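Long-range contacts in NAD(P)H-hydrate epimerase (PDB 1JZT), which interconverts the R and S epimers of NAD(P)HX, the hydrated and damaged form of NAD(P)H, so that both can be repaired: residues Glu159-Gln164 with Pro188-Ala193; Gly58-Val63 with Pro130-Cys135; Val39-Cys44 with Thr240-Lys245; Phe47-Lys52 with Phe84-Val89. All coordinates share one frame; numbering follows the deposited sequence.

Interaction 1 (Glu159-Gln164 with Pro188-Ala193)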
loop_
_atom_site.group_PDB
_atom_site.type_symbol
_atom_site.label_atom_id
_atom_site.label_comp_id
_atom_site.label_asym_id
_atom_site.label_seq_id
_atom_site.Cartn_x
_atom_site.Cartn_y
_atom_site.Cartn_z
ATOM N N GLU A 159 10.351 -5.459 13.553
ATOM C CA GLU A 159 10.744 -4.103 13.933
ATOM C C GLU A 159 9.555 -3.152 13.844
ATOM O O GLU A 159 9.378 -2.289 14.701
ATOM C CB GLU A 159 11.871 -3.586 13.030
ATOM C CG GLU A 159 13.193 -4.350 13.110
ATOM C CD GLU A 159 13.818 -4.335 14.499
ATOM O OE1 GLU A 159 13.607 -3.357 15.248
ATOM O OE2 GLU A 159 14.539 -5.300 14.836
ATOM N N LEU A 160 8.746 -3.308 12.801
ATOM C CA LEU A 160 7.568 -2.462 12.615
ATOM C C LEU A 160 6.554 -2.667 13.738
ATOM O O LEU A 160 5.989 -1.704 14.257
ATOM C CB LEU A 160 6.896 -2.761 11.266
ATOM C CG LEU A 160 7.713 -2.405 10.021
ATOM C CD1 LEU A 160 6.918 -2.735 8.752
ATOM C CD2 LEU A 160 8.066 -0.933 10.061
ATOM N N CYS A 161 6.323 -3.921 14.115
ATOM C CA CYS A 161 5.358 -4.211 15.174
ATOM C C CYS A 161 5.739 -3.595 16.514
ATOM O O CYS A 161 4.869 -3.274 17.321
ATOM C CB CYS A 161 5.181 -5.723 15.337
ATOM S SG CYS A 161 4.283 -6.502 13.979
ATOM N N LYS A 162 7.036 -3.430 16.750
ATOM C CA LYS A 162 7.504 -2.849 18.000
ATOM C C LYS A 162 7.138 -1.371 18.144
ATOM O O LYS A 162 6.968 -0.879 19.261
ATOM C CB LYS A 162 9.019 -3.022 18.120
ATOM C CG LYS A 162 9.442 -4.485 18.086
ATOM C CD LYS A 162 10.942 -4.661 17.967
ATOM C CE LYS A 162 11.635 -4.468 19.292
ATOM N NZ LYS A 162 13.068 -4.886 19.201
ATOM N N VAL A 163 7.006 -0.664 17.025
ATOM C CA VAL A 163 6.678 0.761 17.081
ATOM C C VAL A 163 5.342 1.132 16.438
ATOM O O VAL A 163 5.015 2.314 16.330
ATOM C CB VAL A 163 7.778 1.611 16.401
ATOM C CG1 VAL A 163 9.137 1.291 17.007
ATOM C CG2 VAL A 163 7.782 1.353 14.906
ATOM N N GLN A 164 4.563 0.134 16.040
ATOM C CA GLN A 164 3.288 0.390 15.369
ATOM C C GLN A 164 2.218 1.039 16.230
ATOM O O GLN A 164 1.201 1.509 15.711
ATOM C CB GLN A 164 2.741 -0.905 14.759
ATOM C CG GLN A 164 2.407 -1.986 15.765
ATOM C CD GLN A 164 1.858 -3.238 15.106
ATOM O OE1 GLN A 164 1.535 -4.219 15.780
ATOM N NE2 GLN A 164 1.742 -3.208 13.781
ATOM N N PRO A 188 4.424 -11.534 16.309
ATOM C CA PRO A 188 3.567 -10.344 16.347
ATOM C C PRO A 188 2.892 -10.091 15.003
ATOM O O PRO A 188 3.370 -10.540 13.960
ATOM C CB PRO A 188 4.535 -9.232 16.742
ATOM C CG PRO A 188 5.817 -9.684 16.127
ATOM C CD PRO A 188 5.839 -11.157 16.472
ATOM N N SER A 189 1.784 -9.361 15.042
ATOM C CA SER A 189 1.007 -9.067 13.850
ATOM C C SER A 189 0.873 -7.561 13.608
ATOM O O SER A 189 0.726 -6.775 14.547
ATOM C CB SER A 189 -0.380 -9.698 14.005
ATOM O OG SER A 189 -1.114 -9.659 12.801
ATOM N N ILE A 190 0.926 -7.163 12.342
ATOM C CA ILE A 190 0.786 -5.758 11.975
ATOM C C ILE A 190 -0.607 -5.261 12.363
ATOM O O ILE A 190 -1.611 -5.939 12.121
ATOM C CB ILE A 190 0.979 -5.558 10.444
ATOM C CG1 ILE A 190 2.427 -5.866 10.051
ATOM C CG2 ILE A 190 0.603 -4.135 10.037
ATOM C CD1 ILE A 190 3.438 -4.896 10.610
ATOM N N ASN A 191 -0.653 -4.085 12.986
ATOM C CA ASN A 191 -1.902 -3.436 13.406
ATOM C C ASN A 191 -1.854 -2.054 12.752
ATOM O O ASN A 191 -1.466 -1.065 13.376
ATOM C CB ASN A 191 -1.951 -3.295 14.931
ATOM C CG ASN A 191 -3.120 -2.434 15.412
ATOM O OD1 ASN A 191 -3.211 -2.101 16.597
ATOM N ND2 ASN A 191 -4.015 -2.073 14.499
ATOM N N PRO A 192 -2.258 -1.974 11.479
ATOM C CA PRO A 192 -2.249 -0.717 10.724
ATOM C C PRO A 192 -3.235 0.355 11.174
ATOM O O PRO A 192 -4.369 0.057 11.546
ATOM C CB PRO A 192 -2.517 -1.182 9.299
ATOM C CG PRO A 192 -3.471 -2.318 9.512
ATOM C CD PRO A 192 -2.844 -3.066 10.679
ATOM N N ALA A 193 -2.793 1.610 11.135
ATOM C CA ALA A 193 -3.657 2.731 11.495
ATOM C C ALA A 193 -4.579 2.973 10.305
ATOM O O ALA A 193 -5.698 3.474 10.450
ATOM C CB ALA A 193 -2.818 3.981 11.781
HETATM O O HOH W 1 0.032 1.409 12.999
#

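Interaction 2 (Gly58-Val63 with Pro130-Cys135)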
loop_
_atom_site.group_PDB
_atom_site.type_symbol
_atom_site.label_atom_id
_atom_site.label_comp_id
_atom_site.label_asym_id
_atom_site.label_seq_id
_atom_site.Cartn_x
_atom_site.Cartn_y
_atom_site.Cartn_z
ATOM N N GLY A 58 8.580 18.604 8.821
ATOM C CA GLY A 58 9.904 18.090 8.524
ATOM C C GLY A 58 9.982 16.575 8.591
ATOM O O GLY A 58 10.915 15.979 8.062
ATOM N N LYS A 59 9.009 15.946 9.243
ATOM C CA LYS A 59 9.000 14.492 9.366
ATOM C C LYS A 59 8.838 13.836 7.997
ATOM O O LYS A 59 8.315 14.444 7.060
ATOM C CB LYS A 59 7.874 14.034 10.294
ATOM C CG LYS A 59 8.017 14.510 11.735
ATOM C CD LYS A 59 7.051 13.770 12.642
ATOM C CE LYS A 59 7.189 14.202 14.089
ATOM N NZ LYS A 59 6.188 13.509 14.950
ATOM N N HIS A 60 9.284 12.590 7.897
ATOM C CA HIS A 60 9.222 11.846 6.647
ATOM C C HIS A 60 8.123 10.795 6.617
ATOM O O HIS A 60 7.579 10.413 7.653
ATOM C CB HIS A 60 10.563 11.149 6.395
ATOM C CG HIS A 60 11.754 12.042 6.568
ATOM N ND1 HIS A 60 12.298 12.328 7.802
ATOM C CD2 HIS A 60 12.493 12.728 5.664
ATOM C CE1 HIS A 60 13.321 13.152 7.651
ATOM N NE2 HIS A 60 13.461 13.410 6.364
ATOM N N VAL A 61 7.778 10.356 5.410
ATOM C CA VAL A 61 6.807 9.287 5.234
ATOM C C VAL A 61 7.712 8.128 4.815
ATOM O O VAL A 61 8.251 8.127 3.702
ATOM C CB VAL A 61 5.778 9.586 4.101
ATOM C CG1 VAL A 61 4.941 8.342 3.825
ATOM C CG2 VAL A 61 4.851 10.734 4.518
ATOM N N PHE A 62 7.899 7.166 5.716
ATOM C CA PHE A 62 8.766 6.021 5.452
ATOM C C PHE A 62 8.042 4.923 4.683
ATOM O O PHE A 62 7.192 4.223 5.231
ATOM C CB PHE A 62 9.320 5.464 6.774
ATOM C CG PHE A 62 10.481 4.510 6.597
ATOM C CD1 PHE A 62 11.597 4.887 5.860
ATOM C CD2 PHE A 62 10.465 3.247 7.184
ATOM C CE1 PHE A 62 12.683 4.022 5.700
ATOM C CE2 PHE A 62 11.550 2.369 7.031
ATOM C CZ PHE A 62 12.656 2.760 6.291
ATOM N N VAL A 63 8.394 4.778 3.409
ATOM C CA VAL A 63 7.784 3.775 2.536
ATOM C C VAL A 63 8.668 2.539 2.385
ATOM O O VAL A 63 9.784 2.627 1.872
ATOM C CB VAL A 63 7.528 4.364 1.126
ATOM C CG1 VAL A 63 6.863 3.331 0.231
ATOM C CG2 VAL A 63 6.665 5.616 1.238
ATOM N N PRO A 130 9.757 8.109 16.335
ATOM C CA PRO A 130 8.649 9.068 16.307
ATOM C C PRO A 130 8.991 10.480 15.831
ATOM O O PRO A 130 8.270 11.060 15.021
ATOM C CB PRO A 130 8.149 9.056 17.750
ATOM C CG PRO A 130 8.427 7.656 18.185
ATOM C CD PRO A 130 9.802 7.398 17.626
ATOM N N GLU A 131 10.085 11.036 16.338
ATOM C CA GLU A 131 10.472 12.393 15.966
ATOM C C GLU A 131 10.990 12.562 14.542
ATOM O O GLU A 131 11.232 13.683 14.101
ATOM C CB GLU A 131 11.509 12.940 16.958
ATOM C CG GLU A 131 12.588 11.951 17.378
ATOM C CD GLU A 131 12.071 10.890 18.345
ATOM O OE1 GLU A 131 11.543 11.261 19.418
ATOM O OE2 GLU A 131 12.199 9.684 18.032
ATOM N N LYS A 132 11.146 11.463 13.813
ATOM C CA LYS A 132 11.652 11.562 12.453
ATOM C C LYS A 132 10.657 11.141 11.378
ATOM O O LYS A 132 10.759 11.565 10.225
ATOM C CB LYS A 132 12.929 10.728 12.313
ATOM C CG LYS A 132 13.687 10.995 11.024
ATOM C CD LYS A 132 15.156 10.624 11.143
ATOM C CE LYS A 132 15.946 11.136 9.945
ATOM N NZ LYS A 132 17.395 10.787 10.034
ATOM N N THR A 133 9.686 10.322 11.763
ATOM C CA THR A 133 8.709 9.804 10.816
ATOM C C THR A 133 7.255 10.108 11.166
ATOM O O THR A 133 6.822 9.891 12.296
ATOM C CB THR A 133 8.886 8.287 10.691
ATOM O OG1 THR A 133 10.172 8.019 10.120
ATOM C CG2 THR A 133 7.791 7.680 9.824
ATOM N N LEU A 134 6.512 10.606 10.180
ATOM C CA LEU A 134 5.096 10.943 10.334
ATOM C C LEU A 134 4.249 9.675 10.307
ATOM O O LEU A 134 3.355 9.492 11.133
ATOM C CB LEU A 134 4.658 11.867 9.195
ATOM C CG LEU A 134 3.154 12.045 8.978
ATOM C CD1 LEU A 134 2.520 12.801 10.150
ATOM C CD2 LEU A 134 2.936 12.802 7.679
ATOM N N CYS A 135 4.521 8.815 9.333
ATOM C CA CYS A 135 3.803 7.555 9.205
ATOM C C CYS A 135 4.626 6.623 8.335
ATOM O O CYS A 135 5.540 7.056 7.623
ATOM C CB CYS A 135 2.425 7.761 8.571
ATOM S SG CYS A 135 2.462 8.152 6.796
#

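Interaction 3 (Val39-Cys44 with Thr240-Lys245)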
loop_
_atom_site.group_PDB
_atom_site.type_symbol
_atom_site.label_atom_id
_atom_site.label_comp_id
_atom_site.label_asym_id
_atom_site.label_seq_id
_atom_site.Cartn_x
_atom_site.Cartn_y
_atom_site.Cartn_z
ATOM N N VAL A 39 -3.134 5.168 -2.871
ATOM C CA VAL A 39 -2.461 5.093 -1.581
ATOM C C VAL A 39 -1.971 6.470 -1.139
ATOM O O VAL A 39 -2.174 6.864 0.003
ATOM C CB VAL A 39 -1.246 4.149 -1.628
ATOM C CG1 VAL A 39 -0.549 4.132 -0.267
ATOM C CG2 VAL A 39 -1.699 2.746 -2.016
ATOM N N ALA A 40 -1.302 7.192 -2.031
ATOM C CA ALA A 40 -0.809 8.531 -1.705
ATOM C C ALA A 40 -1.959 9.456 -1.297
ATOM O O ALA A 40 -1.859 10.211 -0.324
ATOM C CB ALA A 40 -0.081 9.115 -2.897
ATOM N N GLN A 41 -3.055 9.409 -2.047
ATOM C CA GLN A 41 -4.208 10.247 -1.723
ATOM C C GLN A 41 -4.755 9.912 -0.318
ATOM O O GLN A 41 -5.148 10.813 0.426
ATOM C CB GLN A 41 -5.294 10.083 -2.800
ATOM C CG GLN A 41 -6.430 11.112 -2.745
ATOM C CD GLN A 41 -7.318 11.074 -3.988
ATOM O OE1 GLN A 41 -7.856 10.030 -4.342
ATOM N NE2 GLN A 41 -7.473 12.218 -4.646
ATOM N N ALA A 42 -4.770 8.631 0.055
ATOM C CA ALA A 42 -5.259 8.215 1.381
ATOM C C ALA A 42 -4.368 8.775 2.491
ATOM O O ALA A 42 -4.854 9.223 3.537
ATOM C CB ALA A 42 -5.308 6.679 1.483
ATOM N N VAL A 43 -3.058 8.740 2.265
ATOM C CA VAL A 43 -2.101 9.255 3.241
ATOM C C VAL A 43 -2.296 10.758 3.424
ATOM O O VAL A 43 -2.312 11.266 4.547
ATOM C CB VAL A 43 -0.657 8.992 2.781
ATOM C CG1 VAL A 43 0.326 9.729 3.685
ATOM C CG2 VAL A 43 -0.384 7.500 2.787
ATOM N N CYS A 44 -2.431 11.465 2.308
ATOM C CA CYS A 44 -2.631 12.908 2.335
ATOM C C CYS A 44 -3.943 13.259 3.044
ATOM O O CYS A 44 -4.022 14.241 3.776
ATOM C CB CYS A 44 -2.635 13.455 0.898
ATOM S SG CYS A 44 -2.889 15.242 0.734
ATOM N N THR A 240 -13.920 13.176 -8.046
ATOM C CA THR A 240 -12.849 12.604 -8.855
ATOM C C THR A 240 -11.863 11.809 -7.990
ATOM O O THR A 240 -10.783 11.454 -8.454
ATOM C CB THR A 240 -12.066 13.703 -9.619
ATOM O OG1 THR A 240 -11.608 14.683 -8.684
ATOM C CG2 THR A 240 -12.956 14.388 -10.670
ATOM N N ASP A 241 -12.242 11.531 -6.743
ATOM C CA ASP A 241 -11.394 10.779 -5.808
ATOM C C ASP A 241 -10.985 9.407 -6.326
ATOM O O ASP A 241 -11.739 8.755 -7.052
ATOM C CB ASP A 241 -12.102 10.544 -4.472
ATOM C CG ASP A 241 -12.304 11.812 -3.667
ATOM O OD1 ASP A 241 -11.717 12.855 -4.011
ATOM O OD2 ASP A 241 -13.059 11.747 -2.671
ATOM N N GLN A 242 -9.792 8.961 -5.937
ATOM C CA GLN A 242 -9.318 7.642 -6.347
ATOM C C GLN A 242 -9.351 6.707 -5.134
ATOM O O GLN A 242 -8.808 5.595 -5.156
ATOM C CB GLN A 242 -7.904 7.728 -6.920
ATOM C CG GLN A 242 -7.825 8.559 -8.208
ATOM C CD GLN A 242 -8.671 7.980 -9.331
ATOM O OE1 GLN A 242 -8.388 6.897 -9.835
ATOM N NE2 GLN A 242 -9.720 8.697 -9.718
ATOM N N ILE A 243 -10.000 7.190 -4.079
ATOM C CA ILE A 243 -10.169 6.453 -2.838
ATOM C C ILE A 243 -11.578 6.742 -2.326
ATOM O O ILE A 243 -12.201 7.732 -2.721
ATOM C CB ILE A 243 -9.162 6.907 -1.747
ATOM C CG1 ILE A 243 -9.361 8.399 -1.445
ATOM C CG2 ILE A 243 -7.735 6.622 -2.190
ATOM C CD1 ILE A 243 -8.574 8.894 -0.236
ATOM N N LEU A 244 -12.071 5.858 -1.463
ATOM C CA LEU A 244 -13.392 5.976 -0.841
ATOM C C LEU A 244 -13.254 5.424 0.576
ATOM O O LEU A 244 -12.732 4.325 0.768
ATOM C CB LEU A 244 -14.439 5.142 -1.590
ATOM C CG LEU A 244 -15.817 5.059 -0.912
ATOM C CD1 LEU A 244 -16.431 6.455 -0.820
ATOM C CD2 LEU A 244 -16.738 4.131 -1.699
ATOM N N LYS A 245 -13.697 6.188 1.565
ATOM C CA LYS A 245 -13.616 5.738 2.944
ATOM C C LYS A 245 -14.622 4.593 3.110
ATOM O O LYS A 245 -15.828 4.790 2.935
ATOM C CB LYS A 245 -13.932 6.902 3.889
ATOM C CG LYS A 245 -13.686 6.628 5.356
ATOM C CD LYS A 245 -14.054 7.857 6.171
ATOM C CE LYS A 245 -13.910 7.600 7.651
ATOM N NZ LYS A 245 -12.511 7.215 7.966
HETATM O O HOH W 2 -8.409 12.135 -7.461
#

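Interaction 4 (Phe47-Lys52 with Phe84-Val89)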
loop_
_atom_site.group_PDB
_atom_site.type_symbol
_atom_site.label_atom_id
_atom_site.label_comp_id
_atom_site.label_asym_id
_atom_site.label_seq_id
_atom_site.Cartn_x
_atom_site.Cartn_y
_atom_site.Cartn_z
ATOM N N PHE A 47 -3.449 12.339 6.847
ATOM C CA PHE A 47 -2.460 13.195 7.509
ATOM C C PHE A 47 -2.275 14.525 6.774
ATOM O O PHE A 47 -1.192 14.827 6.268
ATOM C CB PHE A 47 -1.117 12.471 7.602
ATOM C CG PHE A 47 -1.192 11.147 8.313
ATOM C CD1 PHE A 47 -1.364 11.086 9.692
ATOM C CD2 PHE A 47 -1.091 9.957 7.600
ATOM C CE1 PHE A 47 -1.432 9.853 10.351
ATOM C CE2 PHE A 47 -1.157 8.723 8.244
ATOM C CZ PHE A 47 -1.327 8.671 9.623
ATOM N N PRO A 48 -3.336 15.346 6.717
ATOM C CA PRO A 48 -3.278 16.648 6.037
ATOM C C PRO A 48 -2.134 17.520 6.555
ATOM O O PRO A 48 -1.837 17.535 7.750
ATOM C CB PRO A 48 -4.655 17.252 6.321
ATOM C CG PRO A 48 -5.058 16.614 7.614
ATOM C CD PRO A 48 -4.613 15.185 7.435
ATOM N N LEU A 49 -1.492 18.239 5.643
ATOM C CA LEU A 49 -0.378 19.099 6.005
ATOM C C LEU A 49 -0.828 20.477 6.480
ATOM O O LEU A 49 -0.061 21.194 7.126
ATOM C CB LEU A 49 0.580 19.244 4.817
ATOM C CG LEU A 49 1.292 17.955 4.395
ATOM C CD1 LEU A 49 2.103 18.209 3.140
ATOM C CD2 LEU A 49 2.184 17.466 5.521
ATOM N N ARG A 50 -2.071 20.845 6.180
ATOM C CA ARG A 50 -2.582 22.149 6.590
ATOM C C ARG A 50 -2.614 22.305 8.105
ATOM O O ARG A 50 -3.153 21.456 8.817
ATOM C CB ARG A 50 -3.993 22.387 6.047
ATOM C CG ARG A 50 -4.466 23.816 6.281
ATOM C CD ARG A 50 -5.916 23.884 6.732
ATOM N NE ARG A 50 -6.312 25.259 7.037
ATOM N N GLY A 51 -2.038 23.401 8.589
ATOM C CA GLY A 51 -2.020 23.658 10.017
ATOM C C GLY A 51 -0.704 23.304 10.680
ATOM O O GLY A 51 -0.170 24.090 11.464
ATOM N N LYS A 52 -0.181 22.120 10.373
ATOM C CA LYS A 52 1.077 21.668 10.956
ATOM C C LYS A 52 2.187 22.700 10.776
ATOM O O LYS A 52 2.233 23.412 9.771
ATOM C CB LYS A 52 1.499 20.335 10.331
ATOM C CG LYS A 52 0.557 19.183 10.642
ATOM C CD LYS A 52 1.061 17.875 10.052
ATOM C CE LYS A 52 0.125 16.717 10.382
ATOM N N PHE A 84 2.878 15.863 -3.622
ATOM C CA PHE A 84 1.865 16.385 -2.710
ATOM C C PHE A 84 2.432 17.252 -1.581
ATOM O O PHE A 84 1.674 17.839 -0.807
ATOM C CB PHE A 84 1.037 15.241 -2.098
ATOM C CG PHE A 84 0.188 14.489 -3.094
ATOM C CD1 PHE A 84 -0.138 15.052 -4.326
ATOM C CD2 PHE A 84 -0.302 13.216 -2.786
ATOM C CE1 PHE A 84 -0.931 14.362 -5.243
ATOM C CE2 PHE A 84 -1.096 12.517 -3.697
ATOM C CZ PHE A 84 -1.412 13.092 -4.928
ATOM N N GLY A 85 3.753 17.322 -1.472
ATOM C CA GLY A 85 4.344 18.150 -0.435
ATOM C C GLY A 85 4.953 17.432 0.754
ATOM O O GLY A 85 5.421 18.083 1.693
ATOM N N TYR A 86 4.950 16.102 0.734
ATOM C CA TYR A 86 5.528 15.336 1.836
ATOM C C TYR A 86 7.008 15.038 1.603
ATOM O O TYR A 86 7.551 15.323 0.536
ATOM C CB TYR A 86 4.765 14.022 2.041
ATOM C CG TYR A 86 3.325 14.218 2.464
ATOM C CD1 TYR A 86 2.361 14.622 1.545
ATOM C CD2 TYR A 86 2.937 14.048 3.792
ATOM C CE1 TYR A 86 1.044 14.858 1.933
ATOM C CE2 TYR A 86 1.620 14.281 4.199
ATOM C CZ TYR A 86 0.683 14.689 3.267
ATOM O OH TYR A 86 -0.602 14.960 3.658
ATOM N N ASN A 87 7.647 14.467 2.617
ATOM C CA ASN A 87 9.060 14.117 2.558
ATOM C C ASN A 87 9.203 12.602 2.582
ATOM O O ASN A 87 9.642 12.019 3.577
ATOM C CB ASN A 87 9.786 14.723 3.755
ATOM C CG ASN A 87 9.612 16.220 3.832
ATOM O OD1 ASN A 87 9.972 16.943 2.903
ATOM N ND2 ASN A 87 9.053 16.697 4.938
ATOM N N PRO A 88 8.842 11.941 1.474
ATOM C CA PRO A 88 8.944 10.482 1.424
ATOM C C PRO A 88 10.364 9.935 1.343
ATOM O O PRO A 88 11.240 10.527 0.713
ATOM C CB PRO A 88 8.109 10.129 0.193
ATOM C CG PRO A 88 8.376 11.285 -0.720
ATOM C CD PRO A 88 8.313 12.482 0.207
ATOM N N VAL A 89 10.573 8.806 2.018
ATOM C CA VAL A 89 11.843 8.092 2.027
ATOM C C VAL A 89 11.490 6.625 1.795
ATOM O O VAL A 89 10.685 6.044 2.530
ATOM C CB VAL A 89 12.581 8.218 3.383
ATOM C CG1 VAL A 89 13.802 7.304 3.400
ATOM C CG2 VAL A 89 13.011 9.654 3.612
HETATM O O HOH W 3 -2.189 17.953 2.914
#

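Interaction 1 (Glu159-Gln164 with Pro188-Ala193)
C161 and L160, on the last turns of helix 153-163, pack against P188 and I190, joining a helix of the Rossmann-like α/β fold to the loop between strands 169-172 and 194-198. The main bump is the C161 side chain. Its SG is anti to the carbonyl carbon (chi1 -72°), which swings the sulfur outward into a shallow hollow bounded by the P188 ring, the S189 carbonyl and the tip of I190. C161 CB abuts P188 CB at 3.8 Å, and the sulfur sits over the backbone, with SG 3.6 Å from S189 C. P188, preceded by a cis peptide bond, puts its exposed ring at the rim of the hollow. I190 supplies the return bump: although its CB points away overall, the CG1 arm curls back, and CD1 comes to 3.8 Å from C161 SG and 4.1 Å from L160 CB, filling the notch between these neighbouring helix residues. Beyond them Q164, just past the helix, lays an extended side chain along the loop, and its CD lies 3.8 Å from N191 CB. I190 is fixed from behind as well, its carbonyl oxygen accepting a hydrogen bond from W178 NE1 and its side chain touching S171 of strand 169-172. That side chain comes within about 5 Å of those of D138 and T176, both predicted potassium ligands, so this packing borders the probable metal site. At the far end a water donates to both backbones, to Q164 O at 3.0 Å and to N191 O at 2.9 Å.

Interaction 2 (Gly58-Val63 with Pro130-Cys135)
H60 and K132 meet where two parallel strands of the Rossmann-like sheet begin, and the H60 side chain curls back onto K132 O. Its CB lies 3.9 Å from that oxygen; CG, anti to the carbonyl carbon (chi1 -48°), turns the imidazole so that ND1 donates to K132 O at 3.0 Å, nearly in the ring plane. CE1, next round the ring, rests 4.0 Å from K132 CG, the lysine chain crossing beside it, while G58 O lies above one ring face, toward its rim. H60 N donates to the same K132 O at 2.9 Å, so one carbonyl is gripped by backbone and ring together. A phenylalanine here would probably leave K132 O with the backbone bond alone and set the ring free to turn. The pairing then runs on through L134 N to H60 O (2.7 Å) and F62 N to C135 O (3.0 Å). On the face away from H60 and T133, V61 CG1 packs on C135 SG at 3.9 Å. Strand 60-65 lies between strands 133-139 and 88-91, bonded to the latter through V61 and V63; C135 faces V43 of helix 28-46, and on the other side the rings of F62 and Y127 meet nearly parallel.

Interaction 3 (Val39-Cys44 with Thr240-Lys245)
Q41, on helix 28-46, reaches across to the chain entering the C-terminal strand and accepts a hydrogen bond from Q242 N on its OE1 at 2.7 Å. The bond is nearly straight (160° at the hydrogen) and falls on a lone pair in the plane of the amide. An extended side chain, with CG anti to the backbone N (chi1 -168°), carries the amide out from the helix to this point. On the way, Q41 CG passes I243 CD1 at 4.0 Å, the two side chains lying aslant. I243 pushes toward the helix and sets its CD1 on the backbone of the next residue, 3.8 Å from A42 CA. The other half of the Q41 amide is used too: NE2 donates to a water at 3.0 Å, which in turn donates to T240 O at 2.7 Å. T240 O also accepts from Q242 NE2, so the turn is braced from within. With an alanine in place of the helix glutamine, Q242 N would probably lose its acceptor and T240 its water link. In the next shell D241 forms a salt bridge with R45, Q242 O bonds to S38 OG, and D241 O accepts from R220, fixing the turn to both the helix and the loop beyond. Strand 243-245 is the antiparallel edge strand of an otherwise parallel Rossmann-like sheet, joined through L244 to V217 of strand 214-218. Y216 of that strand touches both A42 and I243, while V39, A40 and V43 turn helix 28-46 against helix 69-83.

Interaction 4 (Phe47-Lys52 with Phe84-Val89)
F47, the first residue beyond helix 28-46, receives on its backbone oxygen a hydrogen bond from Y86, which follows the Schellman motif ending helix 69-83 at G85; the contact thus joins two helix exits of the α/β fold. Y86 OH donates to F47 O at 2.7 Å from 49° above the carbonyl plane, while that oxygen lies at the edge of the tyrosine ring, near its plane. The F47 ring leads away to P168, L134 and C135. P48 follows, its backbone passing the phenol with CA 4.0 Å from Y86 OH. L49 then lies over a face of the tyrosine. Its CG is anti to the carbonyl carbon (chi1 -65°), which spreads both methyls across the ring: CD1 sits 3.8 Å from the Y86 ring centroid, 13° off the normal, a CH-pi contact, while CD2 meets Y86 CE2 at 3.5 Å. CD1 also meets the turn, coming 3.6 Å from G85 O. At the backbone angles of G85 a CB would press on the carbonyl oxygen of F84 and also run tightly into L49 CD1. A water accepts a hydrogen bond from L49 N at 2.8 Å and donates a weak one to Y86 OH at 3.5 Å.

In the fold
Interaction 2 belongs to the sheet itself, mostly backbone bonding between parallel strands with V61 and C135 buried on one face and T133 on the other, whereas interaction 4 is a surface contact of two loops, resting on a phenol and a leucine. They cross along the chain and meet directly, since strands 60-65 and 88-91 are neighbours. Interaction 3 encloses the other three in sequence and ties the C-terminal edge strand to helix 28-46, the helix from which the 47-52 loop emerges; its V43 packs on C135 of interaction 2, its A40 and C44 on F84 and Y86 of interaction 4. Interaction 1 touches none of the others and, partly buried, relies on sulfur and aliphatic packing near the predicted potassium site.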